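Local coordinates for protein 378aa long hypothetical citrate synthase (Sulfolobus tokodaii, PDB 1VGM) that belongs to the citrate synthase family and has a mostly helical fold, with two chains in its assembly, at residues Val122-Ile125 with Ala126-Thr130; Asn285-Lys288 with Tyr289-Ala293. One frame throughout, in Å; residues are numbered along the deposited sequence.

Interaction 1: Val122-Ile125 with Ala126-Thr130; sequences VQII and AKTAT
T128 turns its hydroxyl back onto the carbonyl of I124, one helical turn earlier, and this is the main polar side-chain contact here. OG1 donates to I124 O at 2.7 Å. With chi1 at -53°, OG1 sits beside its own backbone N and opposite the carbonyl carbon, which swings it down toward the preceding turn. The amide of T128 uses the same acceptor, T128 N lying 2.9 Å from I124 O. The two donors come from opposite faces of the carbonyl plane, the hydroxyl well above it and the N-H tilted only modestly, so the oxygen is gripped by two bonds from a single residue.

The backbone bonds are i to i+4. A126 N reaches V122 O at 2.9 Å and K127 N reaches Q123 O at 3.1 Å. The step from A129 N to I125 O is weak at 3.5 Å; I125 O is also hydrogen-bonded by the hydroxyl of Y153.

Aliphatic carbons crowd one carbonyl oxygen: the CB of A126 lies 3.2 Å from Q123 O, and K127 runs its chain past the same oxygen, with CG at 3.4 Å from Q123 O. Its ammonium group goes on to the carbonyls of S73 and E75. The nonpolar packing is outward: I124 and I125 turn away to pack on L344 of helix 331-353, while V122 and I125 meet I49 of helix 45-54.

The whole is a length of alpha helix, stretched at its I125 to A129 step, with a threonine hydroxyl bonded back to the i-4 carbonyl, in a buried part of helix 117-139 of the helical citrate synthase fold.

Interaction 2: Asn285-Lys288 with Tyr289-Ala293; sequences NVKK and YYEIA
K288 lies alongside the ring of Y289, its neighbour in the chain, on helix 284-304 in the citrate synthase fold. Starting at CB, the lysine first touches backbone, 3.0 Å from Y289 N. CG is anti to the backbone N (chi1 -178°) and also stays near that amide, while reaching forward to within 4.4 Å of I292 CD1. Beyond CG the chain bends at its last two torsions and folds over the tyrosine: CE passes above one face of the ring, 4.0 Å from Y289 CZ. NZ ends 3.2 Å from Y289 CE2, close to the phenol oxygen as well, and is hydrogen-bonded to the carbonyl of G234. Lysine chain and ring lie side by side, pointing the same way. Y289 meets two further aromatics, F227 and Y322, in edge-to-face packing. Its amide bonds only weakly to N285 O, an oxygen that also lies 3.4 Å from Y289 CD1.

A second lysine takes a different course. K287 crosses over E291, one turn on, bending at the end of its chain so that the ammonium group can reach the carboxylate in an i to i+4 salt bridge. The glutamate chain is extended beyond CG, and that CG rests against the carbonyl oxygen of K287.

Two of the main-chain bonds of this turn are Y290 N to V286 O at 2.8 Å, nearly straight at 166°, and E291 N to K287 O. Y290 itself leads away to pack with V286 against helix 267-280. The salt bridge closes with K287 NZ 3.0 Å from E291 OE2, approaching from above the carboxylate plane, 58° out of it.

Overall arrangement
Interaction 1 comes first along the chain, on helix 117-139, and interaction 2 follows on helix 284-304. Their centres are about 32 Å apart and their nearest atoms about 22 Å, so they do not touch. Both belong to the citrate synthase part of the chain, yet their surroundings differ. Residues 122-130 sit about 14 Å from the centre of the chain among helices 45-54, 203-214 and 331-353. Residues 285-293 lie about 23 Å out, packed by helices 222-233, 267-280 and 314-323 and only partly buried. Neither touches the other subunit of the dimer; each joins its own group of helices in this mostly helical protein.

Interaction 1: Val122-Ile125 with Ala126-Thr130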
ATOM      1  N   VAL A 122      -1.348  17.534  -9.283  1.00  7.06           N
ATOM      2  CA  VAL A 122      -1.225  18.823  -8.610  1.00  7.50           C
ATOM      3  C   VAL A 122      -2.286  18.972  -7.523  1.00  6.27           C
ATOM      4  O   VAL A 122      -1.984  19.404  -6.410  1.00  8.41           O
ATOM      5  CB  VAL A 122      -1.356  20.007  -9.605  1.00  6.16           C
ATOM      6  CG1 VAL A 122      -1.093  21.324  -8.881  1.00  1.60           C
ATOM      7  CG2 VAL A 122      -0.364  19.839 -10.747  1.00  6.26           C
ATOM      8  N   GLN A 123      -3.524  18.604  -7.845  1.00  6.35           N
ATOM      9  CA  GLN A 123      -4.606  18.611  -6.860  1.00  4.98           C
ATOM     10  C   GLN A 123      -4.240  17.770  -5.649  1.00  6.10           C
ATOM     11  O   GLN A 123      -4.468  18.178  -4.508  1.00  6.15           O
ATOM     12  CB  GLN A 123      -5.904  18.076  -7.474  1.00  8.84           C
ATOM     13  CG  GLN A 123      -6.450  18.930  -8.607  1.00  7.97           C
ATOM     14  CD  GLN A 123      -7.711  18.350  -9.231  1.00 13.41           C
ATOM     15  OE1 GLN A 123      -7.997  17.153  -9.103  1.00 14.17           O
ATOM     16  NE2 GLN A 123      -8.468  19.196  -9.922  1.00  9.56           N
ATOM     17  N   ILE A 124      -3.667  16.595  -5.892  1.00  1.60           N
ATOM     18  CA  ILE A 124      -3.280  15.713  -4.791  1.00  6.52           C
ATOM     19  C   ILE A 124      -2.202  16.363  -3.917  1.00  4.01           C
ATOM     20  O   ILE A 124      -2.208  16.233  -2.697  1.00  2.93           O
ATOM     21  CB  ILE A 124      -2.738  14.357  -5.318  1.00  8.11           C
ATOM     22  CG1 ILE A 124      -3.841  13.617  -6.083  1.00 10.58           C
ATOM     23  CG2 ILE A 124      -2.212  13.496  -4.143  1.00 10.03           C
ATOM     24  CD1 ILE A 124      -3.391  12.283  -6.650  1.00  7.65           C
ATOM     25  N   ILE A 125      -1.279  17.068  -4.557  1.00  4.75           N
ATOM     26  CA  ILE A 125      -0.241  17.788  -3.834  1.00  4.81           C
ATOM     27  C   ILE A 125      -0.854  18.883  -2.963  1.00  1.67           C
ATOM     28  O   ILE A 125      -0.447  19.083  -1.822  1.00  2.05           O
ATOM     29  CB  ILE A 125       0.803  18.368  -4.828  1.00  2.32           C
ATOM     30  CG1 ILE A 125       1.689  17.223  -5.336  1.00  6.83           C
ATOM     31  CG2 ILE A 125       1.666  19.433  -4.157  1.00  6.32           C
ATOM     32  CD1 ILE A 125       2.440  17.531  -6.613  1.00  8.87           C
ATOM     33  N   ALA A 126      -1.858  19.568  -3.488  1.00  4.41           N
ATOM     34  CA  ALA A 126      -2.624  20.530  -2.700  1.00  4.15           C
ATOM     35  C   ALA A 126      -3.187  19.895  -1.427  1.00  5.89           C
ATOM     36  O   ALA A 126      -3.030  20.426  -0.330  1.00  4.63           O
ATOM     37  CB  ALA A 126      -3.757  21.101  -3.550  1.00  6.04           C
ATOM     38  N   LYS A 127      -3.836  18.749  -1.576  1.00  6.91           N
ATOM     39  CA  LYS A 127      -4.565  18.146  -0.467  1.00  5.71           C
ATOM     40  C   LYS A 127      -3.638  17.479   0.541  1.00  5.36           C
ATOM     41  O   LYS A 127      -3.993  17.330   1.706  1.00  5.15           O
ATOM     42  CB  LYS A 127      -5.574  17.129  -1.006  1.00  8.91           C
ATOM     43  CG  LYS A 127      -6.650  17.774  -1.881  1.00  8.29           C
ATOM     44  CD  LYS A 127      -7.607  16.753  -2.476  1.00  9.25           C
ATOM     45  CE  LYS A 127      -8.440  17.373  -3.597  1.00  6.36           C
ATOM     46  NZ  LYS A 127      -9.194  18.570  -3.130  1.00  8.31           N
ATOM     47  N   THR A 128      -2.450  17.083   0.093  1.00  5.58           N
ATOM     48  CA  THR A 128      -1.427  16.552   0.991  1.00  4.07           C
ATOM     49  C   THR A 128      -1.030  17.603   2.035  1.00  4.39           C
ATOM     50  O   THR A 128      -0.825  17.288   3.203  1.00  3.77           O
ATOM     51  CB  THR A 128      -0.172  16.119   0.190  1.00  4.94           C
ATOM     52  OG1 THR A 128      -0.563  15.220  -0.856  1.00  1.60           O
ATOM     53  CG2 THR A 128       0.827  15.426   1.091  1.00  2.24           C
ATOM     54  N   ALA A 129      -0.933  18.857   1.612  1.00  3.18           N
ATOM     55  CA  ALA A 129      -0.649  19.958   2.532  1.00  3.55           C
ATOM     56  C   ALA A 129      -1.784  20.125   3.541  1.00  5.07           C
ATOM     57  O   ALA A 129      -1.549  20.305   4.737  1.00  4.19           O
ATOM     58  CB  ALA A 129      -0.458  21.263   1.745  1.00  2.21           C
ATOM     59  N   THR A 130      -3.017  20.068   3.056  1.00  6.79           N
ATOM     60  CA  THR A 130      -4.168  20.204   3.937  1.00  6.38           C
ATOM     61  C   THR A 130      -4.142  19.081   4.972  1.00  6.00           C
ATOM     62  O   THR A 130      -4.280  19.318   6.173  1.00  2.46           O
ATOM     63  CB  THR A 130      -5.480  20.143   3.126  1.00  7.73           C
ATOM     64  OG1 THR A 130      -5.473  21.184   2.138  1.00  6.26           O
ATOM     65  CG2 THR A 130      -6.697  20.308   4.040  1.00 10.04           C
TER

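Interaction 2: Asn285-Lys288 with Tyr289-Ala293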
ATOM      1  N   ASN A 285      17.683  28.341  20.489  1.00 20.47           N
ATOM      2  CA  ASN A 285      17.374  26.920  20.562  1.00 20.64           C
ATOM      3  C   ASN A 285      17.856  26.164  19.326  1.00 17.83           C
ATOM      4  O   ASN A 285      18.376  25.060  19.437  1.00 19.17           O
ATOM      5  CB  ASN A 285      15.871  26.705  20.738  1.00 26.09           C
ATOM      6  CG  ASN A 285      15.395  27.026  22.144  1.00 30.67           C
ATOM      7  OD1 ASN A 285      16.198  27.171  23.068  1.00 32.25           O
ATOM      8  ND2 ASN A 285      14.082  27.135  22.313  1.00 31.03           N
ATOM      9  N   VAL A 286      17.682  26.750  18.146  1.00 16.27           N
ATOM     10  CA  VAL A 286      18.188  26.115  16.934  1.00 14.59           C
ATOM     11  C   VAL A 286      19.716  26.063  16.964  1.00 15.15           C
ATOM     12  O   VAL A 286      20.322  25.050  16.610  1.00 14.87           O
ATOM     13  CB  VAL A 286      17.737  26.868  15.665  1.00 13.60           C
ATOM     14  CG1 VAL A 286      18.340  26.204  14.436  1.00 12.20           C
ATOM     15  CG2 VAL A 286      16.207  26.868  15.568  1.00  8.12           C
ATOM     16  N   LYS A 287      20.327  27.164  17.391  1.00 11.72           N
ATOM     17  CA  LYS A 287      21.776  27.274  17.429  1.00 12.88           C
ATOM     18  C   LYS A 287      22.359  26.197  18.338  1.00 13.12           C
ATOM     19  O   LYS A 287      23.391  25.599  18.029  1.00 14.90           O
ATOM     20  CB  LYS A 287      22.178  28.663  17.931  1.00 13.43           C
ATOM     21  CG  LYS A 287      23.680  28.919  17.942  1.00 16.18           C
ATOM     22  CD  LYS A 287      23.974  30.397  18.161  1.00 21.54           C
ATOM     23  CE  LYS A 287      25.451  30.655  18.401  1.00 26.46           C
ATOM     24  NZ  LYS A 287      25.884  30.091  19.711  1.00 31.54           N
ATOM     25  N   LYS A 288      21.684  25.950  19.455  1.00 12.69           N
ATOM     26  CA  LYS A 288      22.096  24.903  20.376  1.00 14.39           C
ATOM     27  C   LYS A 288      22.271  23.594  19.619  1.00 13.77           C
ATOM     28  O   LYS A 288      23.314  22.954  19.711  1.00 10.89           O
ATOM     29  CB  LYS A 288      21.054  24.725  21.488  1.00 16.23           C
ATOM     30  CG  LYS A 288      21.429  23.672  22.529  1.00 21.95           C
ATOM     31  CD  LYS A 288      20.614  23.822  23.818  1.00 26.44           C
ATOM     32  CE  LYS A 288      19.255  23.128  23.738  1.00 27.32           C
ATOM     33  NZ  LYS A 288      19.383  21.639  23.730  1.00 31.67           N
ATOM     34  N   TYR A 289      21.251  23.196  18.867  1.00 11.28           N
ATOM     35  CA  TYR A 289      21.281  21.896  18.225  1.00 10.72           C
ATOM     36  C   TYR A 289      22.190  21.916  17.008  1.00 11.91           C
ATOM     37  O   TYR A 289      22.886  20.937  16.723  1.00 11.87           O
ATOM     38  CB  TYR A 289      19.866  21.464  17.837  1.00 12.69           C
ATOM     39  CG  TYR A 289      19.036  21.097  19.042  1.00 15.90           C
ATOM     40  CD1 TYR A 289      17.786  21.679  19.255  1.00 15.97           C
ATOM     41  CD2 TYR A 289      19.521  20.196  19.996  1.00 14.54           C
ATOM     42  CE1 TYR A 289      17.046  21.380  20.386  1.00 14.81           C
ATOM     43  CE2 TYR A 289      18.789  19.891  21.130  1.00 16.72           C
ATOM     44  CZ  TYR A 289      17.552  20.487  21.322  1.00 20.11           C
ATOM     45  OH  TYR A 289      16.830  20.199  22.456  1.00 19.64           O
ATOM     46  N   TYR A 290      22.202  23.041  16.302  1.00 11.01           N
ATOM     47  CA  TYR A 290      23.102  23.208  15.170  1.00  9.48           C
ATOM     48  C   TYR A 290      24.543  22.975  15.604  1.00 11.52           C
ATOM     49  O   TYR A 290      25.286  22.242  14.948  1.00 12.09           O
ATOM     50  CB  TYR A 290      22.966  24.614  14.580  1.00  9.77           C
ATOM     51  CG  TYR A 290      23.836  24.830  13.365  1.00  9.57           C
ATOM     52  CD1 TYR A 290      23.606  24.119  12.189  1.00  6.94           C
ATOM     53  CD2 TYR A 290      24.900  25.733  13.393  1.00 11.26           C
ATOM     54  CE1 TYR A 290      24.412  24.301  11.073  1.00  9.23           C
ATOM     55  CE2 TYR A 290      25.714  25.923  12.279  1.00 10.83           C
ATOM     56  CZ  TYR A 290      25.463  25.200  11.124  1.00 12.79           C
ATOM     57  OH  TYR A 290      26.271  25.362  10.024  1.00 11.92           O
ATOM     58  N   GLU A 291      24.942  23.596  16.708  1.00 11.22           N
ATOM     59  CA  GLU A 291      26.338  23.548  17.119  1.00 12.83           C
ATOM     60  C   GLU A 291      26.725  22.143  17.570  1.00 11.97           C
ATOM     61  O   GLU A 291      27.821  21.661  17.270  1.00 12.77           O
ATOM     62  CB  GLU A 291      26.599  24.545  18.247  1.00 15.49           C
ATOM     63  CG  GLU A 291      26.655  25.992  17.794  1.00 20.32           C
ATOM     64  CD  GLU A 291      27.108  26.928  18.901  1.00 23.38           C
ATOM     65  OE1 GLU A 291      26.850  26.622  20.084  1.00 24.63           O
ATOM     66  OE2 GLU A 291      27.718  27.968  18.586  1.00 27.14           O
ATOM     67  N   ILE A 292      25.816  21.489  18.285  1.00 10.95           N
ATOM     68  CA  ILE A 292      25.947  20.073  18.582  1.00  8.10           C
ATOM     69  C   ILE A 292      26.118  19.260  17.298  1.00  9.23           C
ATOM     70  O   ILE A 292      27.068  18.495  17.170  1.00 10.44           O
ATOM     71  CB  ILE A 292      24.711  19.570  19.367  1.00 10.16           C
ATOM     72  CG1 ILE A 292      24.760  20.114  20.793  1.00 10.98           C
ATOM     73  CG2 ILE A 292      24.674  18.050  19.395  1.00  9.04           C
ATOM     74  CD1 ILE A 292      23.468  19.916  21.563  1.00 13.00           C
ATOM     75  N   ALA A 293      25.205  19.443  16.345  1.00 10.74           N
ATOM     76  CA  ALA A 293      25.260  18.728  15.072  1.00  8.78           C
ATOM     77  C   ALA A 293      26.566  18.965  14.312  1.00  9.72           C
ATOM     78  O   ALA A 293      27.120  18.029  13.731  1.00  8.34           O
ATOM     79  CB  ALA A 293      24.071  19.127  14.197  1.00 12.16           C
TER